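Long-range contacts in malate Synthase (Haloferax volcanii, PDB 3PUG), which catalyses the Claisen condensation of acetyl-CoA with glyoxylate and the hydrolysis of the malyl-CoA intermediate to malate, a step of the glyoxylate cycle: residues F119-V124 and L151-I156; V47-D52 and H82-W87; E3-R8 and N179-F184. All blocks are in the same frame, centred on the assembly; numbering follows the deposited sequence.

Contact 1. Residues F119-V124 and L151-I156. With K (potassium ion), chain J.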
loop_
_atom_site.group_PDB
_atom_site.type_symbol
_atom_site.label_atom_id
_atom_site.label_comp_id
_atom_site.label_asym_id
_atom_site.label_seq_id
_atom_site.Cartn_x
_atom_site.Cartn_y
_atom_site.Cartn_z
ATOM N N PHE A 119 9.628 -20.738 17.420
ATOM C CA PHE A 119 8.344 -21.313 17.053
ATOM C C PHE A 119 7.683 -20.310 16.153
ATOM O O PHE A 119 8.143 -19.172 16.033
ATOM C CB PHE A 119 7.425 -21.608 18.266
ATOM C CG PHE A 119 7.874 -22.769 19.083
ATOM C CD1 PHE A 119 7.553 -24.051 18.705
ATOM C CD2 PHE A 119 8.705 -22.582 20.172
ATOM C CE1 PHE A 119 8.000 -25.112 19.464
ATOM C CE2 PHE A 119 9.164 -23.638 20.935
ATOM C CZ PHE A 119 8.821 -24.907 20.574
ATOM N N VAL A 120 6.607 -20.762 15.519
ATOM C CA VAL A 120 5.998 -20.011 14.458
ATOM C C VAL A 120 4.575 -19.984 14.942
ATOM O O VAL A 120 3.980 -21.031 15.203
ATOM C CB VAL A 120 6.053 -20.724 13.102
ATOM C CG1 VAL A 120 5.134 -20.008 12.110
ATOM C CG2 VAL A 120 7.514 -20.861 12.564
ATOM N N ILE A 121 4.046 -18.766 15.045
ATOM C CA ILE A 121 2.752 -18.504 15.626
ATOM C C ILE A 121 1.885 -18.057 14.455
ATOM O O ILE A 121 2.041 -16.952 13.949
ATOM C CB ILE A 121 2.929 -17.447 16.755
ATOM C CG1 ILE A 121 3.904 -17.979 17.805
ATOM C CG2 ILE A 121 1.584 -17.028 17.369
ATOM C CD1 ILE A 121 3.473 -19.294 18.473
ATOM N N PRO A 122 0.955 -18.915 14.014
ATOM C CA PRO A 122 -0.014 -18.542 12.964
ATOM C C PRO A 122 -1.132 -17.552 13.422
ATOM O O PRO A 122 -1.381 -17.355 14.615
ATOM C CB PRO A 122 -0.632 -19.911 12.669
ATOM C CG PRO A 122 -0.714 -20.516 14.064
ATOM C CD PRO A 122 0.491 -20.086 14.792
ATOM N N GLU A 123 -1.854 -16.961 12.479
ATOM C CA GLU A 123 -3.142 -16.280 12.766
ATOM C C GLU A 123 -3.117 -15.117 13.762
ATOM O O GLU A 123 -4.143 -14.765 14.352
ATOM C CB GLU A 123 -4.181 -17.280 13.283
ATOM C CG GLU A 123 -4.537 -18.347 12.283
ATOM C CD GLU A 123 -5.472 -17.878 11.161
ATOM O OE1 GLU A 123 -5.827 -18.716 10.314
ATOM O OE2 GLU A 123 -5.812 -16.678 11.075
ATOM N N VAL A 124 -1.966 -14.537 14.028
ATOM C CA VAL A 124 -1.966 -13.459 15.004
ATOM C C VAL A 124 -2.851 -12.269 14.552
ATOM O O VAL A 124 -3.101 -12.128 13.334
ATOM C CB VAL A 124 -0.534 -12.930 15.224
ATOM C CG1 VAL A 124 0.348 -13.987 15.919
ATOM C CG2 VAL A 124 0.075 -12.461 13.899
ATOM N N LEU A 151 14.175 -18.505 22.503
ATOM C CA LEU A 151 13.177 -18.973 21.500
ATOM C C LEU A 151 12.741 -17.826 20.562
ATOM O O LEU A 151 12.147 -16.822 20.974
ATOM C CB LEU A 151 11.969 -19.668 22.156
ATOM C CG LEU A 151 12.217 -20.927 23.018
ATOM C CD1 LEU A 151 10.938 -21.412 23.677
ATOM C CD2 LEU A 151 12.873 -22.116 22.285
ATOM N N ALA A 152 13.064 -17.934 19.288
ATOM C CA ALA A 152 12.714 -16.875 18.366
ATOM C C ALA A 152 11.252 -17.111 18.094
ATOM O O ALA A 152 10.888 -18.275 17.945
ATOM C CB ALA A 152 13.486 -17.015 17.057
ATOM N N MET A 153 10.436 -16.059 18.016
ATOM C CA MET A 153 9.035 -16.155 17.608
ATOM C C MET A 153 8.976 -15.628 16.194
ATOM O O MET A 153 9.673 -14.654 15.902
ATOM C CB MET A 153 8.180 -15.261 18.511
ATOM C CG MET A 153 6.668 -15.203 18.277
ATOM S SD MET A 153 6.027 -13.858 19.290
ATOM C CE MET A 153 4.594 -13.305 18.343
ATOM N N SER A 154 8.208 -16.285 15.326
ATOM C CA SER A 154 7.972 -15.827 13.961
ATOM C C SER A 154 6.466 -15.813 13.789
ATOM O O SER A 154 5.734 -16.590 14.452
ATOM C CB SER A 154 8.539 -16.793 12.927
ATOM O OG SER A 154 9.951 -16.858 12.965
ATOM N N VAL A 155 5.947 -14.929 12.945
ATOM C CA VAL A 155 4.494 -14.890 12.958
ATOM C C VAL A 155 4.117 -15.041 11.521
ATOM O O VAL A 155 4.902 -14.577 10.647
ATOM C CB VAL A 155 3.934 -13.553 13.510
ATOM C CG1 VAL A 155 4.159 -13.477 15.027
ATOM C CG2 VAL A 155 4.534 -12.341 12.819
ATOM N N ILE A 156 2.979 -15.716 11.312
ATOM C CA ILE A 156 2.296 -15.673 10.026
ATOM C C ILE A 156 1.349 -14.467 9.994
ATOM O O ILE A 156 0.481 -14.310 10.867
ATOM C CB ILE A 156 1.499 -16.954 9.771
ATOM C CG1 ILE A 156 2.268 -18.189 10.236
ATOM C CG2 ILE A 156 1.134 -17.065 8.317
ATOM C CD1 ILE A 156 3.441 -18.600 9.351
HETATM K K K J . -5.228 -21.685 9.906
HETATM O O HOH W 1 10.691 -18.322 15.153
HETATM O O HOH W 2 -2.071 -13.447 11.220
HETATM O O HOH W 3 -2.863 -20.612 9.508
#
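Val120 sets CG1 opposite its backbone N (chi1 168°), while Ile156 carries CG1 on the side of its own N, opposite the carbonyl carbon (chi1 -40°). These two torsions bring the branches together: Val120 CG1 lies 3.5 Å from Ile156 CD1, and the side chains meet at a slant. Ile156 CG1 also rests 3.6 Å from Pro122 CA. Ser154 shares the sheet face of Val120. Phe119, Ile121, Met153 and Val155 turn to the other face. There Ile121 CG1 packs 3.9 Å from Met153 CG, the chains crossing at about a right angle. Phe137 of helix 127-143 touches both. Farther on, the side chains of Val124 and Val155 also cross at about a right angle, CG1 to CG1. At the other end, Leu151 CD1 comes to the edge of the Phe119 ring, 4.0 Å from CE2 and in the ring plane.

The backbones form a parallel ladder. Phe119 N donates to Ala152 O at 2.8 Å, and Ser154 N donates to Phe119 O. Ile121 N follows to Ser154 O at 2.8 Å, and Ile156 N closes on Ile121 O from above the carbonyl plane. Water 1 donates to Phe119 O, weakly to Ala152 O, and is hydrogen-bonded to Ser154 OG. Water 2 bridges Val124 O and Ile156 O by donating to both.

Glu123 points away from segment 151-156 at its CB. Its OE1 binds the potassium ion at 3.1 Å, together with Glu51, Asp52 and Asp192, and its OE2 is salt-bridged to Arg89. Ile156 touches the bound glyoxylate. The contact joins the two strands of the beta-alpha-beta unit 118-121, 127-143 and 152-157, with the active site at the C-terminal strand ends, as in the TIM barrel of the HpcH/HpaI aldolase family.

Contact 2. Residues V47-D52 and H82-W87. With K (potassium ion), chain J; GLV (glyoxylic acid), chain B.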
loop_
_atom_site.group_PDB
_atom_site.type_symbol
_atom_site.label_atom_id
_atom_site.label_comp_id
_atom_site.label_asym_id
_atom_site.label_seq_id
_atom_site.Cartn_x
_atom_site.Cartn_y
_atom_site.Cartn_z
ATOM N N VAL A 47 10.015 -26.300 9.346
ATOM C CA VAL A 47 8.897 -26.026 10.203
ATOM C C VAL A 47 8.097 -27.306 10.418
ATOM O O VAL A 47 7.177 -27.584 9.657
ATOM C CB VAL A 47 7.982 -24.879 9.577
ATOM C CG1 VAL A 47 6.802 -24.581 10.485
ATOM C CG2 VAL A 47 8.768 -23.613 9.282
ATOM N N PRO A 48 8.431 -28.116 11.440
ATOM C CA PRO A 48 7.432 -29.160 11.609
ATOM C C PRO A 48 6.172 -28.428 11.982
ATOM O O PRO A 48 6.198 -27.691 12.970
ATOM C CB PRO A 48 7.931 -29.948 12.831
ATOM C CG PRO A 48 9.239 -29.363 13.220
ATOM C CD PRO A 48 9.714 -28.555 12.008
ATOM N N ASP A 49 5.111 -28.679 11.227
ATOM C CA ASP A 49 3.879 -27.950 11.327
ATOM C C ASP A 49 2.803 -28.671 12.090
ATOM O O ASP A 49 2.005 -29.356 11.479
ATOM C CB ASP A 49 3.317 -27.689 9.928
ATOM C CG ASP A 49 2.245 -26.592 9.925
ATOM O OD1 ASP A 49 1.935 -26.052 11.010
ATOM O OD2 ASP A 49 1.697 -26.226 8.852
ATOM N N ASN A 50 2.656 -28.422 13.380
ATOM C CA ASN A 50 1.475 -28.865 14.093
ATOM C C ASN A 50 0.182 -28.071 13.844
ATOM O O ASN A 50 -0.843 -28.290 14.547
ATOM C CB ASN A 50 1.753 -28.835 15.590
ATOM C CG ASN A 50 1.184 -30.045 16.291
ATOM O OD1 ASN A 50 1.083 -31.087 15.671
ATOM N ND2 ASN A 50 0.795 -29.924 17.549
ATOM N N GLU A 51 0.185 -27.137 12.893
ATOM C CA GLU A 51 -1.087 -26.452 12.614
ATOM C C GLU A 51 -1.795 -26.917 11.335
ATOM O O GLU A 51 -2.508 -27.919 11.341
ATOM C CB GLU A 51 -0.962 -24.924 12.647
ATOM C CG GLU A 51 -2.302 -24.224 12.795
ATOM C CD GLU A 51 -2.495 -23.114 11.768
ATOM O OE1 GLU A 51 -1.938 -23.241 10.666
ATOM O OE2 GLU A 51 -3.216 -22.121 11.998
ATOM N N ASP A 52 -1.631 -26.206 10.231
ATOM C CA ASP A 52 -2.530 -26.517 9.152
ATOM C C ASP A 52 -2.145 -27.784 8.457
ATOM O O ASP A 52 -3.060 -28.448 7.996
ATOM C CB ASP A 52 -2.723 -25.380 8.151
ATOM C CG ASP A 52 -3.782 -24.389 8.599
ATOM O OD1 ASP A 52 -4.583 -24.700 9.524
ATOM O OD2 ASP A 52 -3.758 -23.280 8.022
ATOM N N HIS A 82 12.127 -24.651 13.544
ATOM C CA HIS A 82 11.145 -23.760 14.190
ATOM C C HIS A 82 9.748 -24.338 14.053
ATOM O O HIS A 82 9.017 -23.903 13.146
ATOM C CB HIS A 82 11.081 -22.394 13.485
ATOM C CG HIS A 82 12.341 -21.582 13.550
ATOM N ND1 HIS A 82 12.514 -20.533 14.430
ATOM C CD2 HIS A 82 13.490 -21.649 12.828
ATOM C CE1 HIS A 82 13.705 -19.991 14.251
ATOM N NE2 HIS A 82 14.327 -20.664 13.300
ATOM N N PRO A 83 9.327 -25.294 14.896
ATOM C CA PRO A 83 7.973 -25.820 14.659
ATOM C C PRO A 83 6.855 -24.766 14.792
ATOM O O PRO A 83 6.974 -23.865 15.627
ATOM C CB PRO A 83 7.776 -26.866 15.757
ATOM C CG PRO A 83 9.044 -26.986 16.483
ATOM C CD PRO A 83 9.989 -25.894 16.061
ATOM N N ARG A 84 5.771 -24.908 14.025
ATOM C CA ARG A 84 4.582 -24.075 14.068
ATOM C C ARG A 84 3.535 -24.528 15.083
ATOM O O ARG A 84 3.014 -25.642 14.932
ATOM C CB ARG A 84 3.926 -24.038 12.677
ATOM C CG ARG A 84 2.670 -23.098 12.681
ATOM C CD ARG A 84 2.156 -22.446 11.382
ATOM N NE ARG A 84 1.591 -23.334 10.378
ATOM C CZ ARG A 84 0.939 -22.906 9.305
ATOM N NH1 ARG A 84 0.701 -21.615 9.169
ATOM N NH2 ARG A 84 0.470 -23.733 8.385
ATOM N N MET A 85 3.130 -23.678 16.044
ATOM C CA MET A 85 2.100 -24.050 17.032
ATOM C C MET A 85 0.696 -23.703 16.540
ATOM O O MET A 85 0.569 -23.128 15.462
ATOM C CB MET A 85 2.413 -23.422 18.383
ATOM C CG MET A 85 3.715 -23.980 18.925
ATOM S SD MET A 85 3.779 -25.789 19.203
ATOM C CE MET A 85 4.257 -26.485 17.641
ATOM N N VAL A 86 -0.361 -24.076 17.256
ATOM C CA VAL A 86 -1.648 -23.584 16.858
ATOM C C VAL A 86 -1.735 -22.238 17.563
ATOM O O VAL A 86 -0.982 -22.009 18.531
ATOM C CB VAL A 86 -2.855 -24.516 17.306
ATOM C CG1 VAL A 86 -2.953 -25.689 16.395
ATOM C CG2 VAL A 86 -2.857 -24.918 18.829
ATOM N N TRP A 87 -2.685 -21.397 17.133
ATOM C CA TRP A 87 -2.881 -20.073 17.749
ATOM C C TRP A 87 -4.074 -19.399 17.075
ATOM O O TRP A 87 -4.419 -19.649 15.911
ATOM C CB TRP A 87 -1.619 -19.197 17.589
ATOM C CG TRP A 87 -1.724 -17.856 18.190
ATOM C CD1 TRP A 87 -2.191 -16.727 17.598
ATOM C CD2 TRP A 87 -1.375 -17.481 19.534
ATOM N NE1 TRP A 87 -2.236 -15.676 18.494
ATOM C CE2 TRP A 87 -1.711 -16.103 19.684
ATOM C CE3 TRP A 87 -0.840 -18.181 20.616
ATOM C CZ2 TRP A 87 -1.505 -15.404 20.862
ATOM C CZ3 TRP A 87 -0.661 -17.517 21.776
ATOM C CH2 TRP A 87 -0.986 -16.125 21.894
HETATM K K K J . -5.228 -21.685 9.906
HETATM C C1 GLV B . -0.598 -20.012 6.042
HETATM O O1 GLV B . -1.000 -20.283 7.163
HETATM C C2 GLV B . -1.571 -19.395 5.130
HETATM O O2 GLV B . -1.316 -19.098 3.989
HETATM O O3 GLV B . -2.816 -19.187 5.521
HETATM O O HOH W 4 0.357 -26.710 18.559
HETATM O O HOH W 5 -4.377 -21.917 14.428
HETATM O O HOH W 3 -2.863 -20.612 9.508
HETATM O O HOH W 6 -1.406 -22.728 6.061
#
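This contact forms one side of the glyoxylate pocket, where a salt-bridge network of Asp49, Glu51 and Arg84 lies beside the metal site. Arg84 grips Asp49 in a side-on salt bridge: NE donates to OD1 at 2.8 Å, nearly straight at 171°, and NH2 donates to OD2 at 2.8 Å from the syn side. Asp49 OD1 also accepts from Glu51 N, closing an Asx turn; this N-H and Arg84 NE arrive from opposite faces of the carboxylate. Glu51 OE1 lies over one guanidinium face, 3.2 Å from Arg84 CZ, a salt bridge of charges only, with no N-H pointing at it. A bend at chi3 of Arg84 (68°) turns the group back along Asp49. At the guanidinium edge, NH1 donates to glyoxylate O1 at 2.9 Å. In the backbone, Arg84 N donates to Pro48 O, and Val47 CG1 packs 3.7 Å from Arg84 CB. Glu51 OE2 binds the potassium ion at 2.9 Å; both oxygens of Asp52, also a magnesium ligand, bind it too. Glu123 and Asp192 share that site. The two bonds to Asp49 hold the guanidinium's rotation and present NH1 to the substrate, while Glu51 adds negative charge over one face, likely to balance part of its positive charge.

Contact 3. Residues E3-R8 and N179-F184. With K (potassium ion), chain H; K (potassium ion), chain K.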
loop_
_atom_site.group_PDB
_atom_site.type_symbol
_atom_site.label_atom_id
_atom_site.label_comp_id
_atom_site.label_asym_id
_atom_site.label_seq_id
_atom_site.Cartn_x
_atom_site.Cartn_y
_atom_site.Cartn_z
ATOM N N GLU A 3 18.494 -3.100 12.639
ATOM C CA GLU A 3 19.254 -4.339 12.555
ATOM C C GLU A 3 18.578 -5.588 13.092
ATOM O O GLU A 3 17.821 -5.570 14.075
ATOM C CB GLU A 3 20.642 -4.174 13.165
ATOM C CG GLU A 3 21.612 -3.714 12.101
ATOM C CD GLU A 3 22.828 -3.075 12.712
ATOM O OE1 GLU A 3 22.929 -3.091 13.961
ATOM O OE2 GLU A 3 23.674 -2.570 11.939
ATOM N N ARG A 4 18.903 -6.673 12.397
ATOM C CA ARG A 4 18.377 -7.994 12.681
ATOM C C ARG A 4 19.045 -8.653 13.883
ATOM O O ARG A 4 20.264 -8.578 14.088
ATOM C CB ARG A 4 18.518 -8.831 11.417
ATOM C CG ARG A 4 17.584 -8.317 10.364
ATOM C CD ARG A 4 17.881 -8.869 9.009
ATOM N NE ARG A 4 16.870 -8.251 8.162
ATOM C CZ ARG A 4 17.038 -7.131 7.467
ATOM N NH1 ARG A 4 18.227 -6.529 7.466
ATOM N NH2 ARG A 4 16.022 -6.660 6.741
ATOM N N ARG A 5 18.220 -9.296 14.698
ATOM C CA ARG A 5 18.701 -9.770 15.982
ATOM C C ARG A 5 19.018 -11.258 15.958
ATOM O O ARG A 5 19.221 -11.874 16.994
ATOM C CB ARG A 5 17.661 -9.427 17.050
ATOM C CG ARG A 5 17.622 -7.944 17.388
ATOM C CD ARG A 5 16.256 -7.467 17.887
ATOM N NE ARG A 5 15.106 -8.152 17.290
ATOM C CZ ARG A 5 14.446 -7.747 16.211
ATOM N NH1 ARG A 5 14.809 -6.647 15.588
ATOM N NH2 ARG A 5 13.419 -8.432 15.740
ATOM N N HIS A 6 19.042 -11.864 14.781
ATOM C CA HIS A 6 19.042 -13.325 14.735
ATOM C C HIS A 6 20.266 -13.903 14.007
ATOM O O HIS A 6 20.942 -13.165 13.264
ATOM C CB HIS A 6 17.645 -13.849 14.321
ATOM C CG HIS A 6 16.648 -13.683 15.426
ATOM N ND1 HIS A 6 15.904 -12.534 15.594
ATOM C CD2 HIS A 6 16.407 -14.443 16.522
ATOM C CE1 HIS A 6 15.232 -12.606 16.729
ATOM N NE2 HIS A 6 15.502 -13.764 17.305
ATOM N N ASP A 7 20.582 -15.177 14.254
ATOM C CA ASP A 7 21.761 -15.756 13.573
ATOM C C ASP A 7 21.648 -15.693 12.040
ATOM O O ASP A 7 22.674 -15.456 11.393
ATOM C CB ASP A 7 22.126 -17.195 14.009
ATOM C CG ASP A 7 22.593 -17.289 15.470
ATOM O OD1 ASP A 7 23.034 -16.254 16.046
ATOM O OD2 ASP A 7 22.502 -18.417 16.024
ATOM N N ARG A 8 20.438 -15.892 11.488
ATOM C CA ARG A 8 20.246 -15.982 10.057
ATOM C C ARG A 8 19.863 -14.585 9.642
ATOM O O ARG A 8 18.823 -14.066 10.040
ATOM C CB ARG A 8 19.171 -16.981 9.662
ATOM C CG ARG A 8 19.585 -18.412 9.296
ATOM C CD ARG A 8 21.000 -18.602 8.740
ATOM N NE ARG A 8 21.130 -18.208 7.342
ATOM C CZ ARG A 8 20.726 -18.935 6.301
ATOM N NH1 ARG A 8 20.129 -20.110 6.437
ATOM N NH2 ARG A 8 20.897 -18.465 5.085
ATOM N N ASN A 179 8.928 -9.115 25.448
ATOM C CA ASN A 179 10.234 -9.517 24.917
ATOM C C ASN A 179 10.206 -9.678 23.387
ATOM O O ASN A 179 10.890 -10.569 22.855
ATOM C CB ASN A 179 10.674 -10.842 25.489
ATOM C CG ASN A 179 11.228 -10.706 26.891
ATOM O OD1 ASN A 179 11.978 -9.765 27.209
ATOM N ND2 ASN A 179 10.877 -11.679 27.747
ATOM N N LEU A 180 9.399 -8.840 22.716
ATOM C CA LEU A 180 9.252 -8.875 21.282
ATOM C C LEU A 180 10.500 -8.741 20.346
ATOM O O LEU A 180 10.360 -8.892 19.113
ATOM C CB LEU A 180 8.191 -7.839 20.941
ATOM C CG LEU A 180 6.711 -8.209 21.196
ATOM C CD1 LEU A 180 5.838 -6.950 20.944
ATOM C CD2 LEU A 180 6.312 -9.321 20.290
ATOM N N GLU A 181 11.691 -8.515 20.913
ATOM C CA GLU A 181 12.973 -8.594 20.213
ATOM C C GLU A 181 13.184 -10.009 19.694
ATOM O O GLU A 181 13.829 -10.242 18.666
ATOM C CB GLU A 181 14.122 -8.330 21.165
ATOM C CG GLU A 181 14.147 -6.925 21.694
ATOM C CD GLU A 181 13.352 -6.694 23.009
ATOM O OE1 GLU A 181 12.391 -7.428 23.397
ATOM O OE2 GLU A 181 13.680 -5.644 23.630
ATOM N N ARG A 182 12.573 -10.951 20.401
ATOM C CA ARG A 182 12.538 -12.311 19.953
ATOM C C ARG A 182 11.937 -12.463 18.521
ATOM O O ARG A 182 12.087 -13.571 17.914
ATOM C CB ARG A 182 11.828 -13.167 21.013
ATOM C CG ARG A 182 10.317 -13.166 20.845
ATOM C CD ARG A 182 9.616 -14.284 21.634
ATOM N NE ARG A 182 9.670 -14.048 23.067
ATOM C CZ ARG A 182 10.517 -14.673 23.878
ATOM N NH1 ARG A 182 11.343 -15.606 23.383
ATOM N NH2 ARG A 182 10.479 -14.417 25.183
ATOM N N LEU A 183 11.272 -11.417 17.985
ATOM C CA LEU A 183 10.687 -11.588 16.659
ATOM C C LEU A 183 11.777 -11.917 15.658
ATOM O O LEU A 183 12.863 -11.328 15.710
ATOM C CB LEU A 183 9.904 -10.399 16.142
ATOM C CG LEU A 183 8.542 -10.370 16.825
ATOM C CD1 LEU A 183 7.800 -9.032 16.706
ATOM C CD2 LEU A 183 7.690 -11.552 16.358
ATOM N N PHE A 184 11.497 -12.828 14.737
ATOM C CA PHE A 184 12.505 -13.184 13.764
ATOM C C PHE A 184 11.876 -13.070 12.386
ATOM O O PHE A 184 12.199 -12.133 11.656
ATOM C CB PHE A 184 13.069 -14.571 14.149
ATOM C CG PHE A 184 13.851 -15.250 13.076
ATOM C CD1 PHE A 184 14.712 -14.531 12.244
ATOM C CD2 PHE A 184 13.805 -16.635 12.969
ATOM C CE1 PHE A 184 15.482 -15.166 11.249
ATOM C CE2 PHE A 184 14.551 -17.291 11.984
ATOM C CZ PHE A 184 15.372 -16.545 11.097
HETATM K K K H . 10.713 -5.338 24.598
HETATM K K K K . 11.201 -7.407 28.632
HETATM O O HOH W 7 12.912 -5.194 26.219
#
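Arg5 and His6, in the N-terminal tail, lie against the start of strand 183-188, at the N-terminal end of the strands of the TIM barrel, away from the glyoxylate site. The touching parts run nearly alongside each other. A short 3-10 turn, 180-182, leads into the strand and offers the Glu181 carbonyl to the tail. Arg5 NE donates to Glu181 O at 2.8 Å and 164°, meeting a lone pair in the carbonyl plane. The oxygen lies at the guanidinium edge, close to its plane. Bending of the Arg5 chain at chi3 (-33°) swings NE onto this carbonyl. A second bond, from Arg5 NH2 to Leu183 O, is less certain because the oxygen's place is doubtful. Arg5 NH1 is hydrogen-bonded to Ala223 O, so the guanidinium links the turn to the end of helix 210-223. An alanine in place of Arg5 is likely to leave the Glu181 carbonyl without its donor and the tail less firmly tied to the turn.

The carboxylate of Glu181 points elsewhere, and both its oxygens bind a potassium ion, with OE1 at 2.9 Å. Arg8 reaches outward to salt bridges with Asp44 and with Asp404 of the second subunit. Its CB nevertheless lies 4.1 Å from Phe184 CZ.

His6 and Phe184 form the aromatic part of the contact. Their rings are oblique, with centroids 5.1 Å apart and planes at 33°. His6 CB comes 3.7 Å from Phe184 CD1. Phe184 CB sits over the centre of the His6 ring in a CH-pi contact, 3.8 Å from the centroid.

Overall arrangement
All three contacts reach the same parallel sheet. Along the chain, contact 2 closes before contact 1 opens, and contact 3 spans both. The centres of contacts 1 and 2 are about 9 Å apart. Probable backbone hydrogen bonds join Val120 to Pro83 and Met85, and the same potassium ion is bound by residues of both. The centre of contact 3 is about 12 Å from that of contact 1 and about 19 Å from that of contact 2. Strands 152-157 and 183-188 are neighbours, so contact 3 adjoins contact 1 directly. Contacts 1 and 2 thus border the metal and substrate site. Contact 3, away from that site, lays the N-terminal tail on the start of strand 183-188, near a subunit interface.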